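Local atomic coordinates of AlgW protein (Pseudomonas aeruginosa, PDB entry 7CO3), a protein that probably cleaves proteins as an HtrA-type serine endopeptidase, with a PDZ domain following its trypsin-like protease domain. Residues L69-K73 and V124-A128; V110-A114 and L164-L169; R139-L145 and L157-N163. The protein carries 1 engineered substitution. All coordinates share one frame; numbering follows the deposited sequence.

All three contacts lie in or beside the six-stranded antiparallel barrel at the start of the protease domain. Leu69, Leu157 and Ile159 reach the barrel interior, while Lys73, Ala114, Ala166 and Gln144 lie at the surface. Contact 1 sets strand 66-72 against the end of helix 122-125. It is bridged by water. Contact 2 lays the loop after strand 154-158 across the end of strand 104-113, through one backbone bond and apolar side chains. Contact 3 pairs strands 140-149 and 154-158 and is the only one with paired backbone bonds. Leu157 of contact 3 packs on Leu69 and Thr125 of contact 1. Leu164 of contact 2 touches Arg139 and Ile159 of contact 3.

Contact 1. Residues L69-K73 and V124-A128; sequences LYTTK and VTAGA
The backbones of 69-73 and 124-128 approach closest at Lys73 and Ala128, whose CA atoms are 4.6 Å apart. There the chain passes a type II turn from Thr125 to Ala128, closed by Ala128 N to Thr125 O. Gly127 holds the third position of the turn, with a positive phi of 73°. At the buried end, Leu69 CD1 packs on Val124 CG1 at 3.8 Å, the two side chains lying aslant. Thr125 CG2 touches Leu69 CD1 as well, more loosely.

Strand 66-72 is part of the antiparallel barrel of a trypsin-like protease domain. In this fold the short helix corresponding to 122-125 typically carries the catalytic histidine. Val124 and Thr125 close that helix against the strand.

Thr71 lies two residues further along the strand than Leu69. Thr71 CB is 3.9 Å from Ala128 CB. Thr71 OG1 sits between the backbone N and C (chi1 65°) and faces a water a short 2.5 Å away. The same water donates to Val124 O at 2.8 Å. Thr71 OG1 is also hydrogen-bonded to Ser105 OG.

Lys73 runs alongside the turn, past the carbonyl oxygens of Gly127 and Ala126, but is poorly ordered and these approaches are uncertain.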
# COMPACT_ATOMS: atom_id res chain seq x y z
N LEU B 69 20.43 4.46 -10.34
CA LEU B 69 20.77 5.08 -11.62
C LEU B 69 20.38 6.55 -11.56
O LEU B 69 19.25 6.88 -11.15
CB LEU B 69 20.04 4.41 -12.79
CG LEU B 69 20.44 3.01 -13.32
CD1 LEU B 69 19.78 2.76 -14.65
CD2 LEU B 69 21.98 2.78 -13.44
N TYR B 70 21.30 7.42 -11.98
CA TYR B 70 21.10 8.86 -12.14
C TYR B 70 21.51 9.22 -13.56
O TYR B 70 22.68 9.07 -13.91
CB TYR B 70 21.93 9.67 -11.14
CG TYR B 70 21.74 9.23 -9.72
CD1 TYR B 70 20.56 9.51 -9.04
CD2 TYR B 70 22.72 8.50 -9.08
CE1 TYR B 70 20.37 9.09 -7.74
CE2 TYR B 70 22.55 8.07 -7.78
CZ TYR B 70 21.38 8.36 -7.12
OH TYR B 70 21.21 7.93 -5.84
N THR B 71 20.55 9.68 -14.36
CA THR B 71 20.73 9.93 -15.77
C THR B 71 20.48 11.41 -16.07
O THR B 71 19.58 12.03 -15.49
CB THR B 71 19.82 9.03 -16.64
OG1 THR B 71 18.43 9.34 -16.43
CG2 THR B 71 20.04 7.57 -16.31
N THR B 72 21.30 11.98 -16.96
CA THR B 72 21.11 13.34 -17.44
C THR B 72 20.90 13.30 -18.94
O THR B 72 21.59 12.56 -19.65
CB THR B 72 22.26 14.26 -17.04
OG1 THR B 72 23.50 13.58 -17.28
CG2 THR B 72 22.18 14.59 -15.58
N LYS B 73 19.93 14.10 -19.40
CA LYS B 73 19.39 14.07 -20.75
C LYS B 73 18.95 15.49 -21.10
O LYS B 73 18.92 16.37 -20.24
CB LYS B 73 18.20 13.10 -20.84
CG LYS B 73 17.67 12.86 -22.24
CD LYS B 73 16.20 12.47 -22.24
CE LYS B 73 15.84 11.69 -23.50
NZ LYS B 73 16.15 12.42 -24.76
N VAL B 124 14.27 4.27 -18.66
CA VAL B 124 15.09 4.97 -17.68
C VAL B 124 16.30 5.61 -18.35
O VAL B 124 16.70 6.73 -17.99
CB VAL B 124 15.52 4.01 -16.55
CG1 VAL B 124 16.67 4.59 -15.73
CG2 VAL B 124 14.35 3.68 -15.64
N THR B 125 16.91 4.92 -19.31
CA THR B 125 18.18 5.32 -19.89
C THR B 125 18.05 5.85 -21.31
O THR B 125 19.03 6.37 -21.85
CB THR B 125 19.16 4.14 -19.90
OG1 THR B 125 18.48 2.95 -20.30
CG2 THR B 125 19.79 3.94 -18.54
N ALA B 126 16.89 5.70 -21.93
CA ALA B 126 16.67 6.09 -23.31
C ALA B 126 17.04 7.56 -23.55
O ALA B 126 16.51 8.46 -22.90
CB ALA B 126 15.21 5.85 -23.68
N GLY B 127 17.98 7.79 -24.48
CA GLY B 127 18.39 9.13 -24.80
C GLY B 127 19.25 9.79 -23.75
O GLY B 127 19.50 10.99 -23.83
N ALA B 128 19.70 9.06 -22.75
CA ALA B 128 20.50 9.72 -21.74
C ALA B 128 21.87 10.05 -22.31
O ALA B 128 22.40 9.34 -23.16
CB ALA B 128 20.62 8.85 -20.50
O HOH W 1 16.12 8.46 -15.90

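Contact 2. Residues V110-A114 and L164-L169; sequences VIMSA and LPAMTL
Met167 N donates to Ile111 O over 3.1 Å, with an almost straight N-H...O angle of 174°. It is the one direct hydrogen bond between 110-114 and 164-169. The loop segment does not run alongside the strand as a partner. The end-to-end directions of the two segments are 117° apart, and the chains come closest at Ser113 with Ala166 and at Ala114 with Leu164. A water near Met112 O donates to Met167 O at 2.9 Å. Its distance to Met112 O is too short to be trusted, so the bridge is doubtful on that side.

Ile111 lies against the carbonyl oxygen of Pro165. Ile111 CG2 lies 3.6 Å from Pro165 O, and CB and CD1 are almost as near. CG2 points opposite the backbone N and CG1 points opposite the carbonyl carbon, which lets both branches lie against that oxygen. Pro165 O is buried here and has no polar partner in the model.

Met167 has CG opposite its backbone N (chi1 -175°) and then bends at chi2 and chi3. The curl brings Met167 CE to 3.7 Å from Val110 CG1. Met112 bends too. Its CB leaves the loop, but Met112 CE returns to 3.9 Å from Leu169 CD2, and the two side chains meet at about a right angle. Ala166 CB rests 4.0 Å from Ser113 CA. Leu164 CB lies 3.9 Å from Ala114 O, near the end of the strand.

The segment 164-169 leads from the first barrel of the trypsin-like fold to the second. Met112, Met167 and Leu169 all touch Leu238 of strand 238-245. Met112 and Leu169 also meet Leu265 of helix 261-274, while Ile111 and Leu164 pack on Leu135.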
# COMPACT_ATOMS: atom_id res chain seq x y z
N VAL B 110 19.95 -3.66 -12.09
CA VAL B 110 20.38 -4.88 -11.42
C VAL B 110 21.70 -5.39 -12.02
O VAL B 110 21.78 -5.62 -13.23
CB VAL B 110 19.31 -5.98 -11.48
CG1 VAL B 110 19.86 -7.21 -10.76
CG2 VAL B 110 18.00 -5.49 -10.82
N ILE B 111 22.68 -5.64 -11.16
CA ILE B 111 23.94 -6.23 -11.59
C ILE B 111 23.72 -7.71 -11.85
O ILE B 111 23.47 -8.48 -10.93
CB ILE B 111 25.03 -6.04 -10.53
CG1 ILE B 111 25.14 -4.59 -10.12
CG2 ILE B 111 26.38 -6.59 -11.06
CD1 ILE B 111 25.84 -4.40 -8.81
N MET B 112 23.85 -8.11 -13.12
CA MET B 112 23.61 -9.48 -13.53
C MET B 112 24.87 -10.35 -13.60
O MET B 112 24.75 -11.57 -13.53
CB MET B 112 22.91 -9.50 -14.89
CG MET B 112 21.61 -8.72 -14.93
SD MET B 112 20.43 -9.35 -13.69
CE MET B 112 19.66 -10.66 -14.64
N SER B 113 26.07 -9.78 -13.75
CA SER B 113 27.27 -10.62 -13.72
C SER B 113 28.45 -9.82 -13.19
O SER B 113 28.46 -8.58 -13.25
CB SER B 113 27.60 -11.21 -15.10
OG SER B 113 27.87 -10.20 -16.06
N ALA B 114 29.44 -10.54 -12.65
CA ALA B 114 30.58 -9.91 -12.00
C ALA B 114 31.41 -9.11 -12.97
O ALA B 114 32.19 -8.24 -12.55
CB ALA B 114 31.47 -10.95 -11.30
N LEU B 164 32.50 -7.14 -7.83
CA LEU B 164 31.10 -6.76 -7.93
C LEU B 164 30.21 -7.89 -7.42
O LEU B 164 30.45 -9.06 -7.73
CB LEU B 164 30.76 -6.44 -9.37
CG LEU B 164 31.12 -5.02 -9.79
CD1 LEU B 164 30.61 -4.71 -11.20
CD2 LEU B 164 30.56 -4.03 -8.77
N PRO B 165 29.15 -7.56 -6.64
CA PRO B 165 28.20 -8.59 -6.21
C PRO B 165 27.14 -8.83 -7.27
O PRO B 165 26.47 -7.88 -7.71
CB PRO B 165 27.59 -8.01 -4.93
CG PRO B 165 27.60 -6.51 -5.17
CD PRO B 165 28.74 -6.22 -6.17
N ALA B 166 26.95 -10.07 -7.69
CA ALA B 166 25.98 -10.37 -8.73
C ALA B 166 24.72 -11.00 -8.12
O ALA B 166 24.77 -11.76 -7.15
CB ALA B 166 26.57 -11.29 -9.80
N MET B 167 23.59 -10.66 -8.71
CA MET B 167 22.31 -11.24 -8.31
C MET B 167 22.27 -12.73 -8.63
O MET B 167 22.73 -13.16 -9.69
CB MET B 167 21.20 -10.51 -9.07
CG MET B 167 19.85 -10.95 -8.64
SD MET B 167 19.48 -10.34 -7.00
CE MET B 167 19.44 -8.60 -7.35
N THR B 168 21.71 -13.51 -7.71
CA THR B 168 21.33 -14.88 -8.01
C THR B 168 20.02 -14.88 -8.77
O THR B 168 19.18 -13.99 -8.57
CB THR B 168 21.16 -15.70 -6.72
OG1 THR B 168 22.34 -15.60 -5.93
CG2 THR B 168 20.92 -17.16 -7.04
N LEU B 169 19.82 -15.87 -9.62
CA LEU B 169 18.61 -15.93 -10.42
C LEU B 169 17.58 -16.86 -9.80
O LEU B 169 17.91 -17.95 -9.34
CB LEU B 169 18.93 -16.43 -11.83
CG LEU B 169 19.92 -15.60 -12.63
CD1 LEU B 169 20.16 -16.36 -13.92
CD2 LEU B 169 19.41 -14.16 -12.91
O HOH W 2 23.12 -13.07 -12.58

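Contact 3. Residues R139-L145 and L157-N163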
# COMPACT_ATOMS: atom_id res chain seq x y z
N ARG B 139 30.38 2.96 -3.84
CA ARG B 139 31.12 3.25 -5.07
C ARG B 139 30.17 3.82 -6.12
O ARG B 139 29.02 3.39 -6.23
CB ARG B 139 31.78 1.98 -5.64
CG ARG B 139 33.04 1.48 -4.95
CD ARG B 139 33.01 -0.04 -4.85
NE ARG B 139 33.22 -0.70 -6.13
CZ ARG B 139 33.08 -2.01 -6.34
NH1 ARG B 139 32.71 -2.82 -5.36
NH2 ARG B 139 33.31 -2.51 -7.54
N GLU B 140 30.67 4.78 -6.89
CA GLU B 140 29.96 5.34 -8.03
C GLU B 140 30.84 5.23 -9.28
O GLU B 140 32.07 5.27 -9.20
CB GLU B 140 29.57 6.79 -7.77
CG GLU B 140 28.64 6.94 -6.58
CD GLU B 140 28.09 8.34 -6.39
OE1 GLU B 140 27.92 9.04 -7.41
OE2 GLU B 140 27.82 8.73 -5.24
N THR B 141 30.19 5.09 -10.43
CA THR B 141 30.91 5.00 -11.70
C THR B 141 29.97 5.37 -12.83
O THR B 141 28.74 5.31 -12.69
CB THR B 141 31.50 3.60 -11.94
OG1 THR B 141 32.32 3.64 -13.12
CG2 THR B 141 30.40 2.54 -12.17
N ILE B 142 30.56 5.78 -13.93
CA ILE B 142 29.79 6.05 -15.14
C ILE B 142 29.58 4.74 -15.86
O ILE B 142 30.45 3.87 -15.86
CB ILE B 142 30.50 7.09 -16.02
CG1 ILE B 142 30.34 8.50 -15.45
CG2 ILE B 142 29.89 7.11 -17.42
CD1 ILE B 142 31.16 8.81 -14.20
N ALA B 143 28.41 4.57 -16.45
CA ALA B 143 28.08 3.35 -17.17
C ALA B 143 28.03 3.65 -18.66
O ALA B 143 27.78 4.79 -19.07
CB ALA B 143 26.73 2.77 -16.72
N GLN B 144 28.26 2.62 -19.47
CA GLN B 144 28.07 2.66 -20.91
C GLN B 144 26.81 1.89 -21.27
O GLN B 144 26.45 0.90 -20.62
CB GLN B 144 29.26 2.05 -21.67
CG GLN B 144 30.55 2.89 -21.71
CD GLN B 144 30.36 4.40 -21.54
OE1 GLN B 144 29.83 5.09 -22.42
NE2 GLN B 144 30.81 4.93 -20.40
N LEU B 145 26.15 2.32 -22.34
CA LEU B 145 24.97 1.63 -22.84
C LEU B 145 25.40 0.54 -23.82
O LEU B 145 25.91 0.85 -24.91
CB LEU B 145 24.02 2.60 -23.53
CG LEU B 145 22.64 2.03 -23.89
CD1 LEU B 145 21.86 1.52 -22.65
CD2 LEU B 145 21.82 3.06 -24.63
N LEU B 157 23.46 -2.16 -19.58
CA LEU B 157 24.54 -1.26 -19.25
C LEU B 157 25.76 -2.09 -18.88
O LEU B 157 25.64 -3.25 -18.49
CB LEU B 157 24.20 -0.36 -18.04
CG LEU B 157 22.93 0.51 -18.03
CD1 LEU B 157 22.80 1.27 -16.67
CD2 LEU B 157 22.94 1.47 -19.19
N LYS B 158 26.93 -1.47 -18.97
CA LYS B 158 28.20 -2.08 -18.62
C LYS B 158 29.00 -1.09 -17.79
O LYS B 158 29.08 0.09 -18.14
CB LYS B 158 29.00 -2.47 -19.88
CG LYS B 158 30.20 -3.42 -19.62
CD LYS B 158 31.46 -2.67 -19.16
CE LYS B 158 32.70 -3.52 -19.29
NZ LYS B 158 32.48 -4.91 -18.79
N ILE B 159 29.61 -1.59 -16.71
CA ILE B 159 30.51 -0.80 -15.89
C ILE B 159 31.82 -1.57 -15.71
O ILE B 159 31.87 -2.79 -15.88
CB ILE B 159 29.88 -0.44 -14.52
CG1 ILE B 159 29.61 -1.69 -13.63
CG2 ILE B 159 28.57 0.37 -14.74
CD1 ILE B 159 29.16 -1.32 -12.18
N ASP B 160 32.87 -0.83 -15.38
CA ASP B 160 34.22 -1.35 -15.19
C ASP B 160 34.58 -1.16 -13.72
O ASP B 160 35.02 -0.08 -13.31
CB ASP B 160 35.20 -0.63 -16.11
CG ASP B 160 36.65 -1.02 -15.87
OD1 ASP B 160 36.95 -2.24 -15.87
OD2 ASP B 160 37.49 -0.12 -15.70
N LEU B 161 34.39 -2.21 -12.92
CA LEU B 161 34.56 -2.15 -11.47
C LEU B 161 34.83 -3.55 -10.94
O LEU B 161 34.30 -4.54 -11.46
CB LEU B 161 33.31 -1.55 -10.80
CG LEU B 161 33.22 -0.02 -10.66
CD1 LEU B 161 32.10 0.41 -9.72
CD2 LEU B 161 34.54 0.55 -10.18
N LYS B 162 35.63 -3.63 -9.88
CA LYS B 162 36.13 -4.89 -9.36
C LYS B 162 35.29 -5.39 -8.18
O LYS B 162 34.65 -4.60 -7.47
CB LYS B 162 37.60 -4.77 -8.91
CG LYS B 162 37.78 -4.41 -7.43
CD LYS B 162 39.25 -4.42 -6.96
CE LYS B 162 39.67 -5.74 -6.28
NZ LYS B 162 39.43 -5.75 -4.81
N ASN B 163 35.31 -6.71 -7.99
CA ASN B 163 34.68 -7.38 -6.85
C ASN B 163 33.20 -6.99 -6.73
O ASN B 163 32.71 -6.58 -5.68
CB ASN B 163 35.42 -7.09 -5.54
CG ASN B 163 36.88 -7.56 -5.56
OD1 ASN B 163 37.62 -7.35 -4.59
ND2 ASN B 163 37.29 -8.21 -6.66
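Strands 140-149 and 154-158 form a beta hairpin, and Gln144 with Lys158 is an antiparallel hydrogen-bonded pair in it. Gln144 N donates to Lys158 O at 3.0 Å, and Lys158 N donates to Gln144 O at 2.9 Å. Both donors lie in the plane of the carbonyl they reach. Leu145 and Leu157 follow as a non-hydrogen-bonded pair. Leu145 CD1 meets Leu157 CD2 at 3.6 Å. Lys158 lies on the other face of the sheet, where its NZ bonds to Glu115 O and its charge makes a cation-pi contact with Tyr117.

The hairpin belongs to the six-stranded antiparallel barrel of the trypsin-like domain, between strands 117-120 and 130-134. Past Lys158 no further bridge joins 159-163 to 139-143, and side chains make the contact instead. Ala143 CB packs on Ile159 CG2 at 3.6 Å. Thr141 places CG2 between its backbone N and C, with OG1 opposite the N (chi1 -173°). Thr141 CG2 meets Ile159 CG2 at 3.8 Å and, tip to tip, Leu161 CD1 at 3.7 Å. Ile159 continues inward to Val133 and Leu118.

Arg139 comes to Leu161 from the opposite direction. Leu161 CB lies at the guanidinium edge, 3.4 Å from Arg139 NH2. Asn163 O lies in the guanidinium plane at a different part of the edge, 3.8 Å from Arg139 NH1. Lys162 O is close and oblique to the guanidinium, but its distance to NH2 is too short for a reliable bond. Arg139 NH1 forms a salt bridge with Asp137 OD2.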